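Local coordinates for protein papain-like protease (Human betacoronavirus 2c EMC/2012, PDB 4RNA) that is a cysteine protease that probably cleaves the viral replicase polyprotein and, as in related coronavirus enzymes, removes ubiquitin and ISG15 from host proteins, at residues A[26-29]-A[30-34]; A[60-64]-A[65-69]; A[138-141]-A[142-145]; A[292-296]-A[297-301]. One frame throughout, in Å; residues are numbered along the deposited sequence.

Contact 1: A[26-29]-A[30-34]; sequences NTYR and SQLGC
Thr-27 and Ser-30 face each other at the start of the short helix 28-31, hydroxyl against hydroxyl. With chi1 at 54°, Thr-27 tucks OG1 between its own backbone N and carbonyl carbon, and there it caps the helix: Ser-30 N donates to Thr-27 OG1 at 2.9 Å, with 164° at the hydrogen. Ser-30 OG sits just 2.5 Å from Thr-27 OG1, a short approach, and one water joins Ser-30 OG to Thr-27 N.

Gln-31 comes at the same turn from another side. Its CG packs against Asn-26 CB at 3.7 Å, while NE2 reaches Asn-26 O at 3.1 Å from well above the carbonyl plane and also bonds to Asn-23 O. At the far end of the turn Tyr-28 O takes two donors, Leu-32 N at 2.6 Å and Gly-33 N at 3.1 Å. Tyr-28 OH hydrogen-bonds to Gln-51 OE1, and Leu-32 CD2 lies at the ring's edge. Arg-29 points elsewhere, to a salt bridge with Asp-44 and to Thr-251 O of the second subunit.

This short helix packs beside strand 18-23 in the N-terminal sheet, probably the ubiquitin-like domain known from coronavirus relatives. With a hydroxyl serving the early amide Ser-30 N and one carbonyl collecting the amides of Leu-32 and Gly-33, this single turn is closed at both ends by its own polar groups.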
loop_
_atom_site.group_PDB
_atom_site.type_symbol
_atom_site.label_atom_id
_atom_site.label_comp_id
_atom_site.label_asym_id
_atom_site.label_seq_id
_atom_site.Cartn_x
_atom_site.Cartn_y
_atom_site.Cartn_z
ATOM N N ASN A 26 -19.553 18.278 -25.016
ATOM C CA ASN A 26 -18.542 18.224 -23.951
ATOM C C ASN A 26 -17.759 16.899 -23.916
ATOM O O ASN A 26 -18.176 15.890 -24.488
ATOM C CB ASN A 26 -19.220 18.401 -22.608
ATOM C CG ASN A 26 -20.041 19.660 -22.525
ATOM O OD1 ASN A 26 -19.900 20.429 -21.577
ATOM N ND2 ASN A 26 -20.918 19.869 -23.498
ATOM N N THR A 27 -16.645 16.885 -23.204
ATOM C CA THR A 27 -15.923 15.617 -22.977
ATOM C C THR A 27 -16.675 14.665 -22.064
ATOM O O THR A 27 -17.569 15.075 -21.291
ATOM C CB THR A 27 -14.607 15.867 -22.265
ATOM O OG1 THR A 27 -14.886 16.604 -21.075
ATOM C CG2 THR A 27 -13.660 16.599 -23.218
ATOM N N TYR A 28 -16.255 13.395 -22.123
ATOM C CA TYR A 28 -16.707 12.393 -21.130
ATOM C C TYR A 28 -16.441 12.865 -19.704
ATOM O O TYR A 28 -17.321 12.838 -18.810
ATOM C CB TYR A 28 -15.941 11.119 -21.375
ATOM C CG TYR A 28 -16.526 10.274 -22.446
ATOM C CD1 TYR A 28 -17.688 9.543 -22.209
ATOM C CD2 TYR A 28 -15.912 10.175 -23.718
ATOM C CE1 TYR A 28 -18.234 8.719 -23.185
ATOM C CE2 TYR A 28 -16.457 9.358 -24.707
ATOM C CZ TYR A 28 -17.623 8.652 -24.427
ATOM O OH TYR A 28 -18.218 7.859 -25.368
ATOM N N ARG A 29 -15.214 13.367 -19.496
ATOM C CA ARG A 29 -14.870 13.921 -18.186
ATOM C C ARG A 29 -15.873 14.963 -17.688
ATOM O O ARG A 29 -16.423 14.837 -16.567
ATOM C CB ARG A 29 -13.457 14.496 -18.185
ATOM C CG ARG A 29 -13.115 15.031 -16.775
ATOM C CD ARG A 29 -11.947 16.017 -16.723
ATOM N NE ARG A 29 -10.776 15.484 -17.372
ATOM C CZ ARG A 29 -9.713 15.027 -16.714
ATOM N NH1 ARG A 29 -9.687 15.040 -15.370
ATOM N NH2 ARG A 29 -8.649 14.611 -17.410
ATOM N N SER A 30 -16.185 15.961 -18.520
ATOM C CA SER A 30 -17.151 17.003 -18.121
ATOM C C SER A 30 -18.544 16.456 -17.908
ATOM O O SER A 30 -19.264 16.921 -17.017
ATOM C CB SER A 30 -17.260 18.120 -19.157
ATOM O OG SER A 30 -15.975 18.394 -19.667
ATOM N N GLN A 31 -18.927 15.462 -18.710
ATOM C CA GLN A 31 -20.298 14.922 -18.596
ATOM C C GLN A 31 -20.481 13.885 -17.509
ATOM O O GLN A 31 -21.606 13.738 -16.901
ATOM C CB GLN A 31 -20.679 14.334 -19.967
ATOM C CG GLN A 31 -20.755 15.429 -21.063
ATOM C CD GLN A 31 -21.502 14.941 -22.285
ATOM O OE1 GLN A 31 -22.737 14.704 -22.230
ATOM N NE2 GLN A 31 -20.779 14.694 -23.340
ATOM N N LEU A 32 -19.408 13.136 -17.267
ATOM C CA LEU A 32 -19.550 11.862 -16.494
ATOM C C LEU A 32 -18.394 11.648 -15.512
ATOM O O LEU A 32 -18.584 11.528 -14.321
ATOM C CB LEU A 32 -19.652 10.722 -17.503
ATOM C CG LEU A 32 -19.923 9.285 -17.159
ATOM C CD1 LEU A 32 -21.225 9.176 -16.329
ATOM C CD2 LEU A 32 -19.935 8.463 -18.492
ATOM N N GLY A 33 -17.167 11.611 -16.001
ATOM C CA GLY A 33 -16.043 11.421 -15.072
ATOM C C GLY A 33 -14.953 10.723 -15.839
ATOM O O GLY A 33 -15.017 10.736 -17.082
ATOM N N CYS A 34 -14.003 10.119 -15.122
ATOM C CA CYS A 34 -12.876 9.400 -15.710
ATOM C C CYS A 34 -13.409 8.053 -16.204
ATOM O O CYS A 34 -13.951 7.267 -15.415
ATOM C CB CYS A 34 -11.791 9.146 -14.666
ATOM S SG CYS A 34 -10.421 8.204 -15.412
HETATM O O HOH W 1 -15.914 19.831 -22.276
#

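Contact 2: A[60-64]-A[65-69]; sequences DNLTA and DETKA. With PO4 (phosphate ion), chain F.
A chi1 of 60° in Thr-63 and of -73° in Glu-66 lets each side chain meet the other's backbone N. The first lodges Thr-63 OG1 between N and the carbonyl carbon, facing the first turn. The second sets Glu-66 CG beside its own backbone N, and the chain runs extended from there, back to Thr-63, the N-cap residue. Glu-66 N donates to Thr-63 OG1 at 3.1 Å, and Thr-63 N returns a 2.9 Å bond to Glu-66 OE1, nearly straight and on the anti side of the carboxylate. These reciprocal bonds make a capping box at the start of helix 64-74.

Thr-67 adds a grip on Thr-63 O, which takes both Thr-67 N and, from above the carbonyl plane at 3.1 Å, Thr-67 OG1. Leu-62 CB lies against Glu-66 CB at 3.7 Å, so the glutamate is held at CB by Leu-62 and at OE1 by Thr-63 N. Just upstream, Leu-62 N donates to phosphate O3 at 2.9 Å; the ion probably came from the crystallisation liquor.

The other oxygen, Glu-66 OE2, forms a salt bridge with Arg-18 at the start of strand 18-23. Ala-64 N bonds to Glu-191 of the second subunit, whose Tyr-226 packs on Thr-63. The capped end thus lies where the loop from strand 55-58 passes into helix 64-74, with Leu-62 and Glu-66 against Val-12, just after strand 5-11.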
loop_
_atom_site.group_PDB
_atom_site.type_symbol
_atom_site.label_atom_id
_atom_site.label_comp_id
_atom_site.label_asym_id
_atom_site.label_seq_id
_atom_site.Cartn_x
_atom_site.Cartn_y
_atom_site.Cartn_z
ATOM N N ASP A 60 -14.296 7.208 -11.476
ATOM C CA ASP A 60 -14.509 8.208 -10.376
ATOM C C ASP A 60 -15.795 8.883 -10.626
ATOM O O ASP A 60 -16.438 8.596 -11.616
ATOM C CB ASP A 60 -13.323 9.215 -10.150
ATOM C CG ASP A 60 -13.016 10.107 -11.406
ATOM O OD1 ASP A 60 -13.945 10.353 -12.240
ATOM O OD2 ASP A 60 -11.836 10.578 -11.540
ATOM N N ASN A 61 -16.268 9.666 -9.654
ATOM C CA ASN A 61 -17.632 10.162 -9.706
ATOM C C ASN A 61 -18.770 9.189 -9.616
ATOM O O ASN A 61 -19.743 9.400 -10.324
ATOM C CB ASN A 61 -17.884 10.900 -11.004
ATOM C CG ASN A 61 -17.433 12.245 -10.902
ATOM O OD1 ASN A 61 -16.536 12.636 -11.652
ATOM N ND2 ASN A 61 -17.919 12.953 -9.877
ATOM N N LEU A 62 -18.719 8.229 -8.678
ATOM C CA LEU A 62 -19.534 7.078 -8.797
ATOM C C LEU A 62 -20.755 7.484 -7.969
ATOM O O LEU A 62 -20.618 8.285 -7.020
ATOM C CB LEU A 62 -18.858 5.855 -8.095
ATOM C CG LEU A 62 -17.453 5.291 -8.385
ATOM C CD1 LEU A 62 -17.298 3.881 -7.792
ATOM C CD2 LEU A 62 -16.920 5.385 -9.825
ATOM N N THR A 63 -21.882 6.936 -8.361
ATOM C CA THR A 63 -23.157 7.040 -7.635
ATOM C C THR A 63 -23.078 6.222 -6.370
ATOM O O THR A 63 -22.127 5.440 -6.154
ATOM C CB THR A 63 -24.282 6.479 -8.509
ATOM O OG1 THR A 63 -23.985 5.096 -8.797
ATOM C CG2 THR A 63 -24.365 7.220 -9.877
ATOM N N ALA A 64 -24.060 6.397 -5.489
ATOM C CA ALA A 64 -24.133 5.585 -4.350
ATOM C C ALA A 64 -24.190 4.107 -4.714
ATOM O O ALA A 64 -23.549 3.324 -4.023
ATOM C CB ALA A 64 -25.359 5.969 -3.510
ATOM N N ASP A 65 -24.947 3.722 -5.750
ATOM C CA ASP A 65 -25.072 2.298 -6.104
ATOM C C ASP A 65 -23.709 1.786 -6.536
ATOM O O ASP A 65 -23.332 0.654 -6.216
ATOM C CB ASP A 65 -26.095 1.996 -7.211
ATOM C CG ASP A 65 -27.573 2.272 -6.771
ATOM O OD1 ASP A 65 -27.879 1.893 -5.664
ATOM O OD2 ASP A 65 -28.405 2.878 -7.520
ATOM N N GLU A 66 -22.998 2.601 -7.320
ATOM C CA GLU A 66 -21.708 2.140 -7.807
ATOM C C GLU A 66 -20.679 1.996 -6.675
ATOM O O GLU A 66 -19.862 1.073 -6.708
ATOM C CB GLU A 66 -21.188 3.075 -8.891
ATOM C CG GLU A 66 -21.975 2.894 -10.175
ATOM C CD GLU A 66 -21.810 4.075 -11.133
ATOM O OE1 GLU A 66 -21.493 5.185 -10.647
ATOM O OE2 GLU A 66 -22.083 3.881 -12.369
ATOM N N THR A 67 -20.721 2.915 -5.705
ATOM C CA THR A 67 -19.866 2.845 -4.535
ATOM C C THR A 67 -20.040 1.510 -3.790
ATOM O O THR A 67 -19.068 0.818 -3.415
ATOM C CB THR A 67 -20.165 4.035 -3.601
ATOM O OG1 THR A 67 -19.663 5.207 -4.252
ATOM C CG2 THR A 67 -19.486 3.870 -2.334
ATOM N N LYS A 68 -21.297 1.128 -3.619
ATOM C CA LYS A 68 -21.594 -0.169 -3.038
ATOM C C LYS A 68 -21.205 -1.378 -3.901
ATOM O O LYS A 68 -20.739 -2.375 -3.358
ATOM C CB LYS A 68 -23.078 -0.207 -2.677
ATOM C CG LYS A 68 -23.527 -1.505 -2.035
ATOM C CD LYS A 68 -24.924 -1.299 -1.461
ATOM C CE LYS A 68 -25.773 -2.551 -1.532
ATOM N NZ LYS A 68 -27.205 -2.138 -1.501
ATOM N N ALA A 69 -21.410 -1.304 -5.230
ATOM C CA ALA A 69 -20.951 -2.359 -6.122
ATOM C C ALA A 69 -19.420 -2.476 -6.060
ATOM O O ALA A 69 -18.863 -3.592 -6.031
ATOM C CB ALA A 69 -21.415 -2.116 -7.546
HETATM P P PO4 F . -16.139 9.056 -5.949
HETATM O O1 PO4 F . -17.201 10.052 -5.521
HETATM O O2 PO4 F . -16.371 7.735 -5.249
HETATM O O3 PO4 F . -16.195 8.744 -7.416
HETATM O O4 PO4 F . -14.791 9.652 -5.581
#

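Contact 3: A[138-141]-A[142-145]; sequences AFMK and HKGG
The Phe-139 ring and the His-142 imidazole are neighbours on one side of helix 133-143, and they meet at a slant: His-142 CD2 is 4.2 Å from Phe-139 CE1. Their other ring partners come from outside helix 133-143. Phe-150 stacks with Phe-139 and also meets the His-142 ring with the planes only about 20° apart, while Phe-130 meets Phe-139 edge-to-face. Phe-139 reaches this cluster with CG anti to its backbone N (chi1 -166°).

Lys-143, one turn further on, runs alongside Phe-139 in the same direction, and its CE comes 3.6 Å from Phe-139 CZ, again obliquely to the ring. It is the methylene part of the lysine that touches the ring here. NZ goes on to a long, weak ion pair with Asp-123. That same carboxylate bonds to His-142 NE2, and Ser-147 OG holds His-142 ND1, so both imidazole nitrogens are engaged and the rotation of the ring is fixed. The nearby acid would probably favour a proton on NE2.

The helix ends here in a Schellman motif, marked by the positive phi of Gly-145 (98°), a conformation glycine adopts readily. The last bonds of the turn run from Gly-144 N to Met-140 O and from Gly-145 N to His-142 O, both at 2.9 Å.

On the outer side Met-140, bent twice along its chain, swings CE back over Lys-143 CG at 3.9 Å. Lys-141 leaves on another side for a salt bridge with Asp-149 of helix 148-158, the helix on which Ala-138 packs.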
loop_
_atom_site.group_PDB
_atom_site.type_symbol
_atom_site.label_atom_id
_atom_site.label_comp_id
_atom_site.label_asym_id
_atom_site.label_seq_id
_atom_site.Cartn_x
_atom_site.Cartn_y
_atom_site.Cartn_z
ATOM N N ALA A 138 -10.244 -13.451 -10.174
ATOM C CA ALA A 138 -9.005 -13.343 -11.022
ATOM C C ALA A 138 -8.001 -14.506 -10.813
ATOM O O ALA A 138 -7.152 -14.808 -11.739
ATOM C CB ALA A 138 -8.276 -12.010 -10.738
ATOM N N PHE A 139 -7.908 -14.954 -9.567
ATOM C CA PHE A 139 -7.066 -16.063 -9.133
ATOM C C PHE A 139 -7.481 -17.324 -9.930
ATOM O O PHE A 139 -6.626 -17.988 -10.511
ATOM C CB PHE A 139 -7.270 -16.376 -7.648
ATOM C CG PHE A 139 -6.204 -17.275 -7.079
ATOM C CD1 PHE A 139 -4.877 -17.209 -7.568
ATOM C CD2 PHE A 139 -6.503 -18.163 -6.061
ATOM C CE1 PHE A 139 -3.883 -18.057 -7.027
ATOM C CE2 PHE A 139 -5.507 -18.988 -5.497
ATOM C CZ PHE A 139 -4.217 -18.935 -5.970
ATOM N N MET A 140 -8.787 -17.644 -9.938
ATOM C CA MET A 140 -9.317 -18.738 -10.839
ATOM C C MET A 140 -8.955 -18.603 -12.324
ATOM O O MET A 140 -8.521 -19.592 -12.945
ATOM C CB MET A 140 -10.816 -18.926 -10.655
ATOM C CG MET A 140 -11.155 -19.191 -9.194
ATOM S SD MET A 140 -10.367 -20.720 -8.557
ATOM C CE MET A 140 -8.765 -20.316 -7.848
ATOM N N LYS A 141 -9.079 -17.389 -12.882
ATOM C CA LYS A 141 -8.717 -17.152 -14.280
ATOM C C LYS A 141 -7.231 -17.400 -14.445
ATOM O O LYS A 141 -6.785 -17.916 -15.509
ATOM C CB LYS A 141 -9.037 -15.708 -14.750
ATOM C CG LYS A 141 -10.501 -15.385 -14.912
ATOM C CD LYS A 141 -10.644 -14.409 -16.054
ATOM C CE LYS A 141 -10.446 -12.989 -15.585
ATOM N NZ LYS A 141 -10.357 -12.058 -16.759
ATOM N N HIS A 142 -6.437 -16.950 -13.445
ATOM C CA HIS A 142 -4.993 -17.143 -13.493
ATOM C C HIS A 142 -4.729 -18.651 -13.498
ATOM O O HIS A 142 -3.931 -19.143 -14.252
ATOM C CB HIS A 142 -4.291 -16.434 -12.279
ATOM C CG HIS A 142 -2.888 -16.989 -11.955
ATOM N ND1 HIS A 142 -1.799 -16.731 -12.723
ATOM C CD2 HIS A 142 -2.453 -17.846 -10.933
ATOM C CE1 HIS A 142 -0.729 -17.374 -12.224
ATOM N NE2 HIS A 142 -1.136 -18.065 -11.127
ATOM N N LYS A 143 -5.404 -19.389 -12.636
ATOM C CA LYS A 143 -5.159 -20.867 -12.564
ATOM C C LYS A 143 -5.496 -21.508 -13.912
ATOM O O LYS A 143 -4.866 -22.469 -14.319
ATOM C CB LYS A 143 -6.014 -21.546 -11.501
ATOM C CG LYS A 143 -5.661 -21.276 -10.035
ATOM C CD LYS A 143 -4.221 -21.645 -9.719
ATOM C CE LYS A 143 -4.021 -21.795 -8.213
ATOM N NZ LYS A 143 -2.640 -22.273 -7.941
ATOM N N GLY A 144 -6.531 -20.979 -14.567
ATOM C CA GLY A 144 -6.948 -21.389 -15.908
ATOM C C GLY A 144 -6.070 -20.878 -17.021
ATOM O O GLY A 144 -6.359 -21.104 -18.186
ATOM N N GLY A 145 -4.991 -20.185 -16.725
ATOM C CA GLY A 145 -4.107 -19.750 -17.845
ATOM C C GLY A 145 -4.296 -18.334 -18.345
ATOM O O GLY A 145 -3.677 -17.932 -19.330
#

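Contact 4: A[292-296]-A[297-301]; sequences LKFDS and GTVSK
Val-299 CG2 sits over one face of the Phe-294 ring, 4.0 Å from the centroid and 19° off the normal, a CH-pi contact. The torsion behind it is a chi1 of 76° that turns CG2 anti to the valine's backbone N. The same methyl lies 4.1 Å from Leu-292 CB. Further along, Leu-292 and Lys-301 run side by side in the same direction, with Leu-292 CD2 3.9 Å from Lys-301 CG.

On the opposite face Lys-293 bends at chi2 and chi3 to lay CD 3.8 Å from Ser-300 CB, and its ammonium makes a cation-pi contact with Trp-305. Lys-293 and Ser-300 are the hydrogen-bonded pair, with Lys-293 N to Ser-300 O at 2.7 Å and almost straight. At the turn Asp-295 N reaches Thr-298 O from above the carbonyl plane; Ser-296 and Gly-297 both have positive phi.

Asp-295 OD1 bonds to His-280 NE2, consistent with the histidine-aspartate pair of a papain-like catalytic triad. In this hairpin strand 290-294 pairs with 280-287 on one side and with 299-302 on the other, and Phe-294 and Ser-296 press on helix 115-122.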
loop_
_atom_site.group_PDB
_atom_site.type_symbol
_atom_site.label_atom_id
_atom_site.label_comp_id
_atom_site.label_asym_id
_atom_site.label_seq_id
_atom_site.Cartn_x
_atom_site.Cartn_y
_atom_site.Cartn_z
ATOM N N LEU A 292 15.297 -26.294 -8.612
ATOM C CA LEU A 292 14.988 -25.602 -9.877
ATOM C C LEU A 292 14.885 -24.107 -9.627
ATOM O O LEU A 292 14.076 -23.680 -8.801
ATOM C CB LEU A 292 13.674 -26.096 -10.493
ATOM C CG LEU A 292 13.240 -27.569 -10.517
ATOM C CD1 LEU A 292 12.171 -27.758 -11.578
ATOM C CD2 LEU A 292 14.403 -28.514 -10.738
ATOM N N LYS A 293 15.709 -23.336 -10.315
ATOM C CA LYS A 293 15.803 -21.896 -10.133
ATOM C C LYS A 293 15.094 -21.231 -11.297
ATOM O O LYS A 293 15.543 -21.318 -12.450
ATOM C CB LYS A 293 17.266 -21.418 -10.123
ATOM C CG LYS A 293 18.167 -22.163 -9.141
ATOM C CD LYS A 293 19.530 -22.501 -9.777
ATOM C CE LYS A 293 20.583 -21.434 -9.566
ATOM N NZ LYS A 293 21.939 -22.066 -9.734
ATOM N N PHE A 294 13.983 -20.567 -10.996
ATOM C CA PHE A 294 13.143 -19.947 -11.998
ATOM C C PHE A 294 13.417 -18.471 -11.970
ATOM O O PHE A 294 12.894 -17.698 -11.117
ATOM C CB PHE A 294 11.690 -20.231 -11.692
ATOM C CG PHE A 294 11.287 -21.654 -11.917
ATOM C CD1 PHE A 294 10.910 -22.078 -13.192
ATOM C CD2 PHE A 294 11.228 -22.562 -10.870
ATOM C CE1 PHE A 294 10.526 -23.388 -13.419
ATOM C CE2 PHE A 294 10.838 -23.868 -11.081
ATOM C CZ PHE A 294 10.471 -24.288 -12.361
ATOM N N ASP A 295 14.293 -18.070 -12.859
ATOM C CA ASP A 295 14.695 -16.702 -12.881
ATOM C C ASP A 295 13.936 -16.026 -14.008
ATOM O O ASP A 295 14.404 -15.973 -15.166
ATOM C CB ASP A 295 16.202 -16.584 -13.073
ATOM C CG ASP A 295 16.644 -15.139 -13.187
ATOM O OD1 ASP A 295 15.769 -14.248 -13.080
ATOM O OD2 ASP A 295 17.843 -14.873 -13.405
ATOM N N SER A 296 12.744 -15.530 -13.660
ATOM C CA SER A 296 11.865 -14.802 -14.591
ATOM C C SER A 296 11.701 -15.437 -15.995
ATOM O O SER A 296 12.036 -14.812 -17.016
ATOM C CB SER A 296 12.293 -13.326 -14.666
ATOM O OG SER A 296 12.026 -12.660 -13.428
ATOM N N GLY A 297 11.187 -16.670 -16.032
ATOM C CA GLY A 297 10.906 -17.328 -17.301
ATOM C C GLY A 297 12.167 -17.958 -17.891
ATOM O O GLY A 297 12.276 -18.109 -19.102
ATOM N N THR A 298 13.123 -18.283 -17.018
ATOM C CA THR A 298 14.368 -19.012 -17.321
ATOM C C THR A 298 14.435 -20.096 -16.224
ATOM O O THR A 298 13.891 -19.872 -15.128
ATOM C CB THR A 298 15.577 -18.032 -17.235
ATOM O OG1 THR A 298 15.580 -17.194 -18.397
ATOM C CG2 THR A 298 16.951 -18.760 -17.108
ATOM N N VAL A 299 15.056 -21.253 -16.495
ATOM C CA VAL A 299 15.255 -22.265 -15.444
ATOM C C VAL A 299 16.683 -22.836 -15.425
ATOM O O VAL A 299 17.302 -22.991 -16.467
ATOM C CB VAL A 299 14.147 -23.370 -15.383
ATOM C CG1 VAL A 299 14.287 -24.383 -16.493
ATOM C CG2 VAL A 299 14.204 -24.140 -14.070
ATOM N N SER A 300 17.220 -23.051 -14.231
ATOM C CA SER A 300 18.529 -23.677 -14.001
ATOM C C SER A 300 18.345 -24.649 -12.869
ATOM O O SER A 300 17.426 -24.495 -12.066
ATOM C CB SER A 300 19.553 -22.635 -13.576
ATOM O OG SER A 300 19.818 -21.816 -14.681
ATOM N N LYS A 301 19.208 -25.661 -12.808
ATOM C CA LYS A 301 19.093 -26.712 -11.790
ATOM C C LYS A 301 20.458 -26.954 -11.123
ATOM O O LYS A 301 21.511 -26.750 -11.732
ATOM C CB LYS A 301 18.554 -28.042 -12.365
ATOM C CG LYS A 301 17.349 -27.922 -13.257
ATOM C CD LYS A 301 17.109 -29.169 -14.112
ATOM C CE LYS A 301 16.093 -28.788 -15.192
ATOM N NZ LYS A 301 15.317 -29.944 -15.710
#

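How the contacts relate
Contacts 1, 2 and 3 are partly buried; contact 4 is a surface contact. Each lies on its own element: helix 28-31, the start of helix 64-74, the end of helix 133-143 and the hairpin. Contacts 1 and 2 alone touch, with Cys-34 N within probable hydrogen-bonding distance of Asp-60 OD1, and both reach the second subunit. Each opens a helix with a threonine cap, but in contact 2 a glutamate completes the box and a salt bridge backs it. Contact 3, nearest the chain's centre, closes a helix, its rings clustered with Phe-150 of helix 148-158 and Phe-130 of strand 128-130. Contact 4 relies on strand pairing and apolar side chains.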